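Local structure of transcriptional regulator, LacI family (Arthrobacter sp., 4RKQ) at residues A121-S126 with G194-N199; T149-A154 with G225-P230; I169-T174 with R179-A184; L201-V206 with C221-M226; G205-L210 with R215-D220. The protein probably controls transcription in the manner of LacI-family regulators, binding a sugar-like effector between the two lobes of a periplasmic-binding-protein-like fold. All blocks are in the same frame, centred on the assembly; numbering follows the deposited sequence. Where two conformers were deposited one is given.

Interaction 1: A121-S126 with G194-N199. With EDO (1,2-ethanediol), chain F.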
# COMPACT_ATOMS: atom_id res chain seq x y z
N ALA A 121 0.45 27.55 -9.21
CA ALA A 121 -0.16 28.12 -10.41
C ALA A 121 -1.59 27.69 -10.58
O ALA A 121 -2.42 28.47 -11.03
CB ALA A 121 0.63 27.76 -11.64
N GLN A 122 -1.86 26.43 -10.25
CA GLN A 122 -3.21 25.91 -10.40
C GLN A 122 -4.13 26.64 -9.47
O GLN A 122 -5.26 26.99 -9.85
CB GLN A 122 -3.28 24.40 -10.11
CG GLN A 122 -4.70 23.87 -10.01
CD GLN A 122 -5.49 23.99 -11.31
OE1 GLN A 122 -4.93 23.89 -12.40
NE2 GLN A 122 -6.81 24.17 -11.19
N LEU A 123 -3.69 26.86 -8.24
CA LEU A 123 -4.54 27.55 -7.26
C LEU A 123 -4.74 29.03 -7.65
O LEU A 123 -5.85 29.57 -7.55
CB LEU A 123 -3.98 27.41 -5.86
CG LEU A 123 -3.96 25.97 -5.34
CD1 LEU A 123 -3.47 25.92 -3.91
CD2 LEU A 123 -5.32 25.31 -5.42
N MET A 124 -3.68 29.66 -8.14
CA MET A 124 -3.80 31.04 -8.63
C MET A 124 -4.77 31.16 -9.79
O MET A 124 -5.60 32.06 -9.82
CB MET A 124 -2.44 31.59 -9.06
CG MET A 124 -1.45 31.75 -7.94
SD MET A 124 -1.87 32.84 -6.57
CE MET A 124 -2.57 31.83 -5.34
N ASP A 125 -4.68 30.24 -10.75
CA ASP A 125 -5.57 30.23 -11.90
C ASP A 125 -7.02 30.17 -11.48
O ASP A 125 -7.86 30.80 -12.09
CB ASP A 125 -5.29 29.05 -12.84
CG ASP A 125 -3.92 29.14 -13.50
OD1 ASP A 125 -3.20 30.16 -13.33
OD2 ASP A 125 -3.55 28.16 -14.19
N SER A 126 -7.31 29.41 -10.42
CA SER A 126 -8.68 29.28 -9.93
C SER A 126 -8.99 30.36 -8.90
O SER A 126 -10.03 30.31 -8.23
CB SER A 126 -8.88 27.90 -9.32
OG SER A 126 -8.52 26.92 -10.26
N GLY A 194 -7.95 26.96 -0.54
CA GLY A 194 -7.06 26.06 -1.30
C GLY A 194 -6.01 25.49 -0.40
O GLY A 194 -5.42 26.23 0.36
N ILE A 195 -5.80 24.17 -0.47
CA ILE A 195 -4.87 23.48 0.42
C ILE A 195 -3.93 22.60 -0.38
O ILE A 195 -4.38 21.73 -1.14
CB ILE A 195 -5.61 22.64 1.46
CG1 ILE A 195 -6.45 23.55 2.38
CG2 ILE A 195 -4.61 21.84 2.30
CD1 ILE A 195 -7.26 22.82 3.41
N LEU A 196 -2.62 22.82 -0.19
CA LEU A 196 -1.55 22.00 -0.78
C LEU A 196 -1.03 21.09 0.33
O LEU A 196 -0.71 21.57 1.41
CB LEU A 196 -0.38 22.85 -1.30
CG LEU A 196 -0.69 23.83 -2.43
CD1 LEU A 196 0.54 24.69 -2.70
CD2 LEU A 196 -1.11 23.13 -3.70
N ALA A 197 -0.98 19.78 0.08
CA ALA A 197 -0.52 18.87 1.10
C ALA A 197 0.81 18.29 0.71
O ALA A 197 1.10 18.06 -0.45
CB ALA A 197 -1.54 17.77 1.31
N PHE A 198 1.62 18.05 1.73
CA PHE A 198 2.93 17.44 1.62
C PHE A 198 2.91 16.20 0.71
O PHE A 198 3.79 16.02 -0.11
CB PHE A 198 3.42 17.08 3.04
CG PHE A 198 4.70 16.35 3.06
CD1 PHE A 198 5.90 17.04 2.99
CD2 PHE A 198 4.73 14.96 3.10
CE1 PHE A 198 7.12 16.36 2.97
CE2 PHE A 198 5.95 14.27 3.07
CZ PHE A 198 7.14 14.97 3.01
N ASN A 199 1.92 15.33 0.90
CA ASN A 199 1.73 14.25 0.01
C ASN A 199 0.28 13.80 -0.03
O ASN A 199 -0.57 14.31 0.73
CB ASN A 199 2.66 13.05 0.40
CG ASN A 199 2.40 12.51 1.79
OD1 ASN A 199 1.38 12.78 2.41
ND2 ASN A 199 3.34 11.71 2.28
C1 EDO F . 6.48 10.28 0.51
O1 EDO F . 5.06 10.14 0.33
C2 EDO F . 7.18 10.50 -0.82
O2 EDO F . 6.72 11.78 -1.28
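Asn199 ND2 gives a hydrogen bond to O1 of a bound 1,2-ethanediol (3.0 Å, N-H...O 145°), at the end of the same segment whose Leu196 meets Leu123. Asn27 also bonds the diol. The other half of the Asn199 amide, OD1, takes the backbone N of Met202 and so caps helix 200-212, which fixes the turn of the amide and leaves ND2 facing the diol. The cross-segment contact itself lies farther back and is apolar. Leu123 CD1 reaches from helix 112-125 to Leu196 CD2 at 3.7 Å and to Leu196 CG at 3.8 Å, the two leucines sliding past each other in opposite directions. With CG anti to the carbonyl carbon (chi1 -63°), Leu196 carries its end back toward the helix. The same CD1 lies over the bare backbone of Gly194, 4.4 Å from Gly194 C, where a beta carbon would fit only tightly. Leu123 also touches Ala222 and Ile224 of the neighbouring strand 222-225, so this leucine spans two strands. A helix laid on a parallel sheet, with the strand's C-terminal end opening on a ligand-holding loop, is typical of the Rossmann-like half of a periplasmic-binding-protein fold.

Interaction 2: T149-A154 with G225-P230. With EDO (1,2-ethanediol), chain F.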
# COMPACT_ATOMS: atom_id res chain seq x y z
N THR A 149 10.61 20.79 5.53
CA THR A 149 11.03 19.89 4.46
C THR A 149 11.50 20.66 3.24
O THR A 149 11.17 21.79 3.04
CB THR A 149 9.93 18.90 4.06
OG1 THR A 149 8.81 19.58 3.48
CG2 THR A 149 9.50 18.10 5.26
N VAL A 150 12.27 20.00 2.39
CA VAL A 150 12.71 20.65 1.18
C VAL A 150 11.53 21.07 0.32
O VAL A 150 11.49 22.16 -0.23
CB VAL A 150 13.62 19.70 0.38
CG1 VAL A 150 13.96 20.29 -0.98
CG2 VAL A 150 14.88 19.41 1.21
N ARG A 151 10.55 20.18 0.21
CA ARG A 151 9.43 20.46 -0.68
C ARG A 151 8.61 21.57 -0.09
O ARG A 151 8.18 22.45 -0.81
CB ARG A 151 8.59 19.20 -0.99
CG ARG A 151 7.76 18.64 0.15
CD ARG A 151 7.03 17.38 -0.31
NE ARG A 151 7.96 16.25 -0.42
CZ ARG A 151 7.59 14.98 -0.57
NH1 ARG A 151 6.30 14.64 -0.62
NH2 ARG A 151 8.51 14.04 -0.65
N GLY A 152 8.46 21.53 1.24
CA GLY A 152 7.70 22.54 1.98
C GLY A 152 8.34 23.92 1.88
O GLY A 152 7.63 24.90 1.70
N LYS A 153 9.66 24.00 2.00
CA LYS A 153 10.39 25.27 1.78
C LYS A 153 10.16 25.80 0.39
O LYS A 153 9.97 27.01 0.20
CB LYS A 153 11.90 25.12 2.09
CG LYS A 153 12.18 24.92 3.57
CD LYS A 153 13.65 24.62 3.89
CE LYS A 153 13.83 24.54 5.39
NZ LYS A 153 14.94 23.66 5.83
N ALA A 154 10.11 24.91 -0.60
CA ALA A 154 9.90 25.33 -1.97
C ALA A 154 8.53 25.95 -2.17
O ALA A 154 8.40 26.94 -2.84
CB ALA A 154 10.09 24.15 -2.93
N GLY A 225 -2.44 17.23 -3.85
CA GLY A 225 -1.44 16.43 -3.16
C GLY A 225 -0.14 16.31 -3.93
O GLY A 225 0.17 17.11 -4.80
N MET A 226 0.64 15.29 -3.57
CA MET A 226 1.86 14.93 -4.25
C MET A 226 2.10 13.42 -4.07
O MET A 226 1.98 12.88 -2.96
CB MET A 226 3.08 15.76 -3.72
CG MET A 226 4.46 15.20 -4.12
SD MET A 226 5.86 16.33 -3.78
CE MET A 226 5.59 17.59 -5.02
N ASP A 227 2.39 12.77 -5.18
CA ASP A 227 2.94 11.41 -5.25
C ASP A 227 2.30 10.65 -6.41
O ASP A 227 2.97 9.92 -7.13
CB ASP A 227 2.76 10.59 -3.95
CG ASP A 227 3.79 10.90 -2.86
OD1 ASP A 227 4.82 11.59 -3.12
OD2 ASP A 227 3.58 10.43 -1.70
N GLY A 228 1.00 10.80 -6.60
CA GLY A 228 0.31 10.02 -7.63
C GLY A 228 0.04 8.59 -7.17
O GLY A 228 0.08 7.68 -7.98
N ILE A 229 -0.19 8.36 -5.87
CA ILE A 229 -0.53 7.00 -5.42
C ILE A 229 -1.90 6.57 -6.03
O ILE A 229 -2.79 7.39 -6.22
CB ILE A 229 -0.52 6.87 -3.88
CG1 ILE A 229 -1.49 7.81 -3.19
CG2 ILE A 229 0.88 7.14 -3.32
CD1 ILE A 229 -1.60 7.59 -1.72
N PRO A 230 -2.08 5.29 -6.34
CA PRO A 230 -3.35 4.83 -6.95
C PRO A 230 -4.60 5.13 -6.10
O PRO A 230 -5.68 5.27 -6.65
CB PRO A 230 -3.15 3.32 -7.08
CG PRO A 230 -1.67 3.15 -7.17
CD PRO A 230 -1.05 4.23 -6.34
C1 EDO F . 6.48 10.28 0.51
O1 EDO F . 5.06 10.14 0.33
C2 EDO F . 7.18 10.50 -0.82
O2 EDO F . 6.72 11.78 -1.28
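The guanidinium of Arg151 lies with one face against Met226 SD, 3.6 Å from Arg151 NH1, while its edge is taken by a bound 1,2-ethanediol, probably from the crystallisation liquor. The two side chains cross obliquely: Arg151 CG sits between the backbone N and the carbonyl carbon (chi1 70°), which brings Arg151 CD to 3.8 Å from Met226 SD, and the bend at chi3 then turns the guanidinium over the sulfur. Near the guanidinium plane, O2 of the diol is held by two N-H groups, each bond 3.0 Å long, one from Arg151 NH1 and one from Arg151 NH2. The diol then turns its hydroxyls to Asp227, O2 giving a bond to Asp227 OD1 (2.7 Å) and O1 a short one to Asp227 OD2 (2.5 Å), so each carboxylate oxygen receives one hydroxyl. Arg151 NH1 and Asp227 OD1 themselves stay 4.2 Å apart, beyond a salt bridge, and the diol bridges the opposite charges. Phe198 adds a second hold on Arg151, its O accepting from NH1 and its ring making a cation-pi contact. A leucine in place of Arg151 would probably leave the diol O2 and the Phe198 carbonyl without their donors and the Asp227 charge without its nearby counterpart. Paired donors, a carboxylate and a sulfur-covered face are consistent with a site for the vicinal hydroxyls of a sugar effector.

Interaction 3: I169-T174 with R179-A184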
# COMPACT_ATOMS: atom_id res chain seq x y z
N ILE A 169 0.38 24.80 8.11
CA ILE A 169 -0.08 23.79 9.07
C ILE A 169 0.97 22.69 9.05
O ILE A 169 1.55 22.41 7.99
CB ILE A 169 -1.42 23.15 8.63
CG1 ILE A 169 -2.41 24.22 8.18
CG2 ILE A 169 -2.02 22.30 9.75
CD1 ILE A 169 -3.55 23.63 7.41
N VAL A 170 1.24 22.15 10.22
CA VAL A 170 2.21 21.06 10.39
C VAL A 170 1.50 19.93 11.12
O VAL A 170 0.72 20.17 12.01
CB VAL A 170 3.44 21.51 11.18
CG1 VAL A 170 4.42 20.37 11.38
CG2 VAL A 170 4.13 22.65 10.45
N ALA A 171 1.71 18.71 10.65
CA ALA A 171 1.16 17.53 11.30
C ALA A 171 2.08 16.34 10.98
O ALA A 171 2.86 16.36 10.01
CB ALA A 171 -0.26 17.26 10.79
N GLU A 172 1.95 15.29 11.79
CA GLU A 172 2.63 14.02 11.55
C GLU A 172 2.13 13.44 10.26
O GLU A 172 0.97 13.66 9.89
CB GLU A 172 2.33 13.05 12.72
CG GLU A 172 3.34 11.94 12.95
CD GLU A 172 2.75 10.79 13.74
OE1 GLU A 172 1.82 11.03 14.54
OE2 GLU A 172 3.21 9.63 13.57
N GLU A 173 2.96 12.67 9.57
CA GLU A 173 2.66 12.27 8.19
C GLU A 173 1.73 11.02 8.20
O GLU A 173 2.16 9.95 7.85
CB GLU A 173 4.00 11.96 7.48
CG GLU A 173 3.94 11.68 5.97
CD GLU A 173 5.28 11.31 5.36
OE1 GLU A 173 6.34 11.59 5.95
OE2 GLU A 173 5.31 10.75 4.26
N THR A 174 0.51 11.16 8.68
CA THR A 174 -0.51 10.11 8.55
C THR A 174 -1.79 10.80 8.10
O THR A 174 -1.92 12.02 8.26
CB THR A 174 -0.76 9.35 9.85
OG1 THR A 174 -1.31 10.25 10.81
CG2 THR A 174 0.56 8.75 10.41
N ARG A 179 -5.88 14.89 9.10
CA ARG A 179 -7.30 15.24 9.23
C ARG A 179 -7.48 16.04 10.51
O ARG A 179 -8.17 17.04 10.53
CB ARG A 179 -8.21 14.01 9.29
CG ARG A 179 -9.72 14.31 9.38
CD ARG A 179 -10.49 13.15 10.00
NE ARG A 179 -10.01 12.92 11.37
CZ ARG A 179 -10.30 13.68 12.42
NH1 ARG A 179 -11.10 14.73 12.32
NH2 ARG A 179 -9.77 13.40 13.58
N GLU A 180 -6.86 15.60 11.58
CA GLU A 180 -7.04 16.30 12.82
C GLU A 180 -6.44 17.72 12.75
O GLU A 180 -7.06 18.67 13.21
CB GLU A 180 -6.43 15.52 13.96
CG GLU A 180 -6.60 16.18 15.30
CD GLU A 180 -6.33 15.22 16.42
OE1 GLU A 180 -5.21 14.66 16.45
OE2 GLU A 180 -7.23 15.03 17.25
N ALA A 181 -5.27 17.88 12.15
CA ALA A 181 -4.66 19.21 12.05
C ALA A 181 -5.41 20.12 11.09
O ALA A 181 -5.52 21.31 11.32
CB ALA A 181 -3.20 19.10 11.67
N ALA A 182 -5.95 19.56 10.03
CA ALA A 182 -6.70 20.33 9.06
C ALA A 182 -8.02 20.81 9.70
O ALA A 182 -8.38 21.97 9.55
CB ALA A 182 -6.97 19.57 7.78
N ALA A 183 -8.72 19.92 10.40
CA ALA A 183 -9.99 20.26 11.08
C ALA A 183 -9.82 21.40 12.07
O ALA A 183 -10.66 22.32 12.12
CB ALA A 183 -10.58 19.02 11.77
N ALA A 184 -8.74 21.36 12.85
CA ALA A 184 -8.47 22.39 13.87
C ALA A 184 -8.24 23.74 13.21
O ALA A 184 -8.80 24.75 13.61
CB ALA A 184 -7.25 22.03 14.70
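Apolar contact dominates, and it converges on one methyl: Ala181 CB meets Ala171 CB at 3.6 Å and Ile169 CG2 at 3.9 Å. Ala171 and Ile169, two residues apart on strand 166-171, both point toward the helix, and Ala181 points back at them. Ile169 sends its gamma methyl rather than its longer branch to Ala181, since CG1 is turned anti to the carbonyl carbon (chi1 -46°) and CG2 falls anti to the backbone N. Small residues let the elements come close, the axes of 169-171 and 179-184 approaching to 8.2 Å and the Ala171 and Ala181 CA atoms to 6.1 Å.

Backbone polar atoms contribute no hydrogen bond between the segments; Val170 O merely comes within 4.1 Å of Ala181 CB. Hydrogen bonds instead shape the connection. Glu173 centres an inverse gamma turn, closed by Thr174 N on Glu172 O (2.8 Å), and Thr174 OG1 then accepts from Ala177 N as the N-cap of helix 175-188. A salt bridge joins Arg179 to Glu176 within that helix.

Segments 169-171 and 179-184 run nearly antiparallel (152°). The strand is the outermost of its side of the sheet, bonded to strand 131-136, while the helix leans on helix 200-212 through Ala182 against Ala209.

Interaction 4: L201-V206 with C221-M226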
# COMPACT_ATOMS: atom_id res chain seq x y z
N LEU A 201 -1.18 10.89 0.94
CA LEU A 201 -1.71 10.30 2.15
C LEU A 201 -2.24 11.40 3.09
O LEU A 201 -3.36 11.29 3.62
CB LEU A 201 -0.61 9.52 2.86
CG LEU A 201 -1.03 8.89 4.16
CD1 LEU A 201 -2.16 7.92 3.92
CD2 LEU A 201 0.15 8.23 4.88
N MET A 202 -1.45 12.46 3.27
CA MET A 202 -1.92 13.59 4.09
C MET A 202 -3.12 14.26 3.41
O MET A 202 -4.07 14.63 4.06
CB MET A 202 -0.76 14.57 4.39
CG MET A 202 0.34 13.99 5.31
SD MET A 202 1.63 15.17 5.77
CE MET A 202 0.84 15.94 7.15
N ALA A 203 -3.10 14.37 2.07
CA ALA A 203 -4.24 14.94 1.37
C ALA A 203 -5.54 14.18 1.57
O ALA A 203 -6.59 14.79 1.67
CB ALA A 203 -3.96 15.12 -0.12
N ALA A 204 -5.47 12.86 1.67
CA ALA A 204 -6.67 12.07 1.94
C ALA A 204 -7.26 12.48 3.26
O ALA A 204 -8.48 12.52 3.43
CB ALA A 204 -6.35 10.59 1.91
N GLY A 205 -6.41 12.79 4.23
CA GLY A 205 -6.89 13.25 5.51
C GLY A 205 -7.54 14.65 5.42
O GLY A 205 -8.53 14.95 6.11
N VAL A 206 -6.96 15.50 4.60
CA VAL A 206 -7.46 16.85 4.39
C VAL A 206 -8.85 16.79 3.77
O VAL A 206 -9.76 17.52 4.22
CB VAL A 206 -6.50 17.70 3.52
CG1 VAL A 206 -7.11 19.06 3.16
CG2 VAL A 206 -5.20 17.93 4.28
N CYS A 221 -13.39 24.53 -1.49
CA CYS A 221 -11.93 24.44 -1.24
C CYS A 221 -11.27 23.41 -2.19
O CYS A 221 -11.79 22.31 -2.40
CB CYS A 221 -11.67 24.13 0.24
SG CYS A 221 -9.91 24.28 0.78
N ALA A 222 -10.19 23.82 -2.85
CA ALA A 222 -9.43 22.96 -3.71
C ALA A 222 -8.40 22.19 -2.87
O ALA A 222 -7.96 22.65 -1.82
CB ALA A 222 -8.75 23.79 -4.78
N VAL A 223 -8.02 21.00 -3.33
CA VAL A 223 -6.98 20.23 -2.64
C VAL A 223 -6.04 19.66 -3.70
O VAL A 223 -6.49 19.12 -4.75
CB VAL A 223 -7.56 19.11 -1.75
CG1 VAL A 223 -6.46 18.29 -1.07
CG2 VAL A 223 -8.50 19.65 -0.70
N ILE A 224 -4.74 19.84 -3.46
CA ILE A 224 -3.73 19.25 -4.29
C ILE A 224 -2.71 18.46 -3.44
O ILE A 224 -2.18 18.95 -2.46
CB ILE A 224 -2.96 20.29 -5.13
CG1 ILE A 224 -3.93 21.14 -5.97
CG2 ILE A 224 -1.98 19.58 -6.06
CD1 ILE A 224 -3.24 22.22 -6.78
N GLY A 225 -2.44 17.23 -3.85
CA GLY A 225 -1.44 16.43 -3.16
C GLY A 225 -0.14 16.31 -3.93
O GLY A 225 0.17 17.11 -4.80
N MET A 226 0.64 15.29 -3.57
CA MET A 226 1.86 14.93 -4.25
C MET A 226 2.10 13.42 -4.07
O MET A 226 1.98 12.88 -2.96
CB MET A 226 3.08 15.76 -3.72
CG MET A 226 4.46 15.20 -4.12
SD MET A 226 5.86 16.33 -3.78
CE MET A 226 5.59 17.59 -5.02
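Val223 forks between two helix residues, one methyl for each. Its CG1 lies 4.1 Å from Ala203 CB, and its CG2 an equal 4.1 Å from Val206 CG1. The first torsion (chi1 179°) swings CG1 along the strand to Ala203, away from the side of the backbone N, while CG2 meets Val206 CG1 at a slant. Next comes Ile224, whose side chain faces away from helix 200-212 and reaches Gln122 on helix 112-125, so the strand is covered from both sides. At Gly225 the helix comes nearest, with 5.5 Å between the CA atoms of Gly225 and Ala203. Ala203 CB rests 4.2 Å from Gly225 CA, and a beta carbon on the glycine would fit only tightly against it. Met226 then turns a corner and its end leads away to Tyr112. Helix and strand belong to the beta-alpha-beta unit of strand 194-197, helix 200-212 and strand 222-225; the axes of 201-206 and 222-225 come within 7.9 Å at 162°. No hydrogen bond joins the two segments. Backbone groups of Ala222 and Ile224 pair with strand 194-197, and Val223 O accepts from Ser285 OG, leaving an interface of methyls and bare glycine that depends on close fit.

Interaction 5: G205-L210 with R215-D220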
# COMPACT_ATOMS: atom_id res chain seq x y z
N GLY A 205 -6.41 12.79 4.23
CA GLY A 205 -6.89 13.25 5.51
C GLY A 205 -7.54 14.65 5.42
O GLY A 205 -8.53 14.95 6.11
N VAL A 206 -6.96 15.50 4.60
CA VAL A 206 -7.46 16.85 4.39
C VAL A 206 -8.85 16.79 3.77
O VAL A 206 -9.76 17.52 4.22
CB VAL A 206 -6.50 17.70 3.52
CG1 VAL A 206 -7.11 19.06 3.16
CG2 VAL A 206 -5.20 17.93 4.28
N LEU A 207 -9.06 15.92 2.79
CA LEU A 207 -10.39 15.76 2.21
C LEU A 207 -11.42 15.40 3.22
O LEU A 207 -12.53 15.95 3.16
CB LEU A 207 -10.41 14.74 1.08
CG LEU A 207 -9.63 15.10 -0.18
CD1 LEU A 207 -9.67 13.90 -1.10
CD2 LEU A 207 -10.20 16.32 -0.88
N LYS A 208 -11.08 14.50 4.15
CA LYS A 208 -11.99 14.09 5.23
C LYS A 208 -12.31 15.25 6.19
O LYS A 208 -13.44 15.39 6.66
CB LYS A 208 -11.38 12.90 6.01
CG LYS A 208 -12.37 11.86 6.50
CD LYS A 208 -12.34 10.58 5.66
CE LYS A 208 -13.03 10.73 4.31
NZ LYS A 208 -14.28 9.93 4.15
N ALA A 209 -11.31 16.07 6.52
CA ALA A 209 -11.57 17.25 7.37
C ALA A 209 -12.50 18.25 6.63
O ALA A 209 -13.40 18.84 7.24
CB ALA A 209 -10.28 17.95 7.80
N LEU A 210 -12.25 18.49 5.35
CA LEU A 210 -13.10 19.39 4.60
C LEU A 210 -14.55 18.84 4.56
O LEU A 210 -15.50 19.57 4.77
CB LEU A 210 -12.54 19.59 3.20
CG LEU A 210 -11.27 20.47 3.20
CD1 LEU A 210 -10.49 20.32 1.92
CD2 LEU A 210 -11.68 21.94 3.35
N ARG A 215 -17.48 21.56 3.96
CA ARG A 215 -16.95 22.25 2.78
C ARG A 215 -16.87 21.40 1.55
O ARG A 215 -16.29 20.33 1.56
CB ARG A 215 -15.58 22.88 3.07
CG ARG A 215 -15.57 23.82 4.27
CD ARG A 215 -14.17 23.89 4.87
NE ARG A 215 -14.17 24.31 6.26
CZ ARG A 215 -14.38 25.56 6.68
NH1 ARG A 215 -14.37 25.81 7.99
NH2 ARG A 215 -14.62 26.54 5.82
N ARG A 216 -17.44 21.91 0.47
CA ARG A 216 -17.39 21.19 -0.78
C ARG A 216 -15.99 21.26 -1.36
O ARG A 216 -15.35 22.32 -1.30
CB ARG A 216 -18.37 21.77 -1.77
CG ARG A 216 -19.82 21.60 -1.33
CD ARG A 216 -20.74 22.39 -2.24
NE ARG A 216 -20.40 23.82 -2.23
CZ ARG A 216 -20.61 24.65 -3.25
NH1 ARG A 216 -21.18 24.23 -4.37
NH2 ARG A 216 -20.25 25.92 -3.15
N VAL A 217 -15.55 20.16 -1.97
CA VAL A 217 -14.31 20.15 -2.70
C VAL A 217 -14.61 19.68 -4.08
O VAL A 217 -15.12 18.57 -4.23
CB VAL A 217 -13.31 19.17 -2.06
CG1 VAL A 217 -12.06 19.09 -2.93
CG2 VAL A 217 -13.03 19.58 -0.65
N PRO A 218 -14.29 20.45 -5.11
CA PRO A 218 -13.47 21.64 -5.08
C PRO A 218 -14.24 22.96 -4.95
O PRO A 218 -13.60 24.00 -4.93
CB PRO A 218 -12.84 21.62 -6.47
CG PRO A 218 -13.93 21.08 -7.35
CD PRO A 218 -14.68 20.09 -6.49
N GLU A 219 -15.57 22.95 -4.90
CA GLU A 219 -16.34 24.21 -5.04
C GLU A 219 -15.99 25.23 -3.98
O GLU A 219 -15.73 26.40 -4.27
CB GLU A 219 -17.86 23.95 -5.08
CG GLU A 219 -18.30 23.20 -6.33
CD GLU A 219 -18.24 21.68 -6.18
OE1 GLU A 219 -17.80 21.17 -5.13
OE2 GLU A 219 -18.64 20.97 -7.13
N ASP A 220 -15.96 24.79 -2.73
CA ASP A 220 -15.56 25.66 -1.66
C ASP A 220 -14.04 25.69 -1.38
O ASP A 220 -13.48 26.74 -1.04
CB ASP A 220 -16.28 25.29 -0.38
CG ASP A 220 -17.78 25.45 -0.51
OD1 ASP A 220 -18.23 26.51 -0.96
OD2 ASP A 220 -18.52 24.52 -0.21
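Arg215 N closes the turn after helix 200-212 by bonding to Leu210 O (2.9 Å, N-H...O 155°). Beyond this bond the chain folds back so that Arg215 and Val217 face the helix, in the helix-to-strand connection of the beta-alpha-beta unit that leads on to strand 222-225. Leu210 forks its methyls between them: CD2 lies 3.5 Å from Arg215 CD, on the aliphatic part of a chain that is poorly ordered, while CD1 meets Val217 CG2 at 3.7 Å. Both pairs of side chains cross at about a right angle. Val217 is forked as well, its CG1, anti to the backbone N (chi1 175°), meeting Leu207 CD2 at 3.9 Å one turn back along the helix. The loop braces itself on its outer side. Asp220 OD2 accepts from Arg216 N through its anti lone pair (2.9 Å) and from Arg216 NE (2.8 Å), while Asp220 OD1 takes Arg216 NH2 (3.0 Å). This side-on salt bridge meets the carboxylate from above its plane, 44° out of it, and Glu219 CB covers one face of the guanidinium. Farther round the helix, Lys208 NZ bonds to Leu235 O of the second subunit. Chemistry thus divides by side: leucines and valine seal the inward face, and on the outer side three bonds from Arg216 grip the Asp220 carboxylate and probably steady the loop.

How the interactions relate
Interactions 1 and 4 are the buried core, apolar helix-on-sheet contacts made by neighbouring strands 194-197 and 222-225, which are joined by backbone bonds. Interactions 4 and 5 share helix 200-212, and Val223 of the former touches the leucines of the latter, so the hydrophobic layer runs on into a loop that turns polar at its outer side. Interaction 3 belongs to the sheet's edge, partly buried, and reaches the same helix through Arg179 and Ala182. Interaction 2 differs most: charged and polar, it lies nearest the chain's centre. It joins interaction 1 through the Phe198 carbonyl and the shared diol, and interaction 4 through Gly225 and Met226.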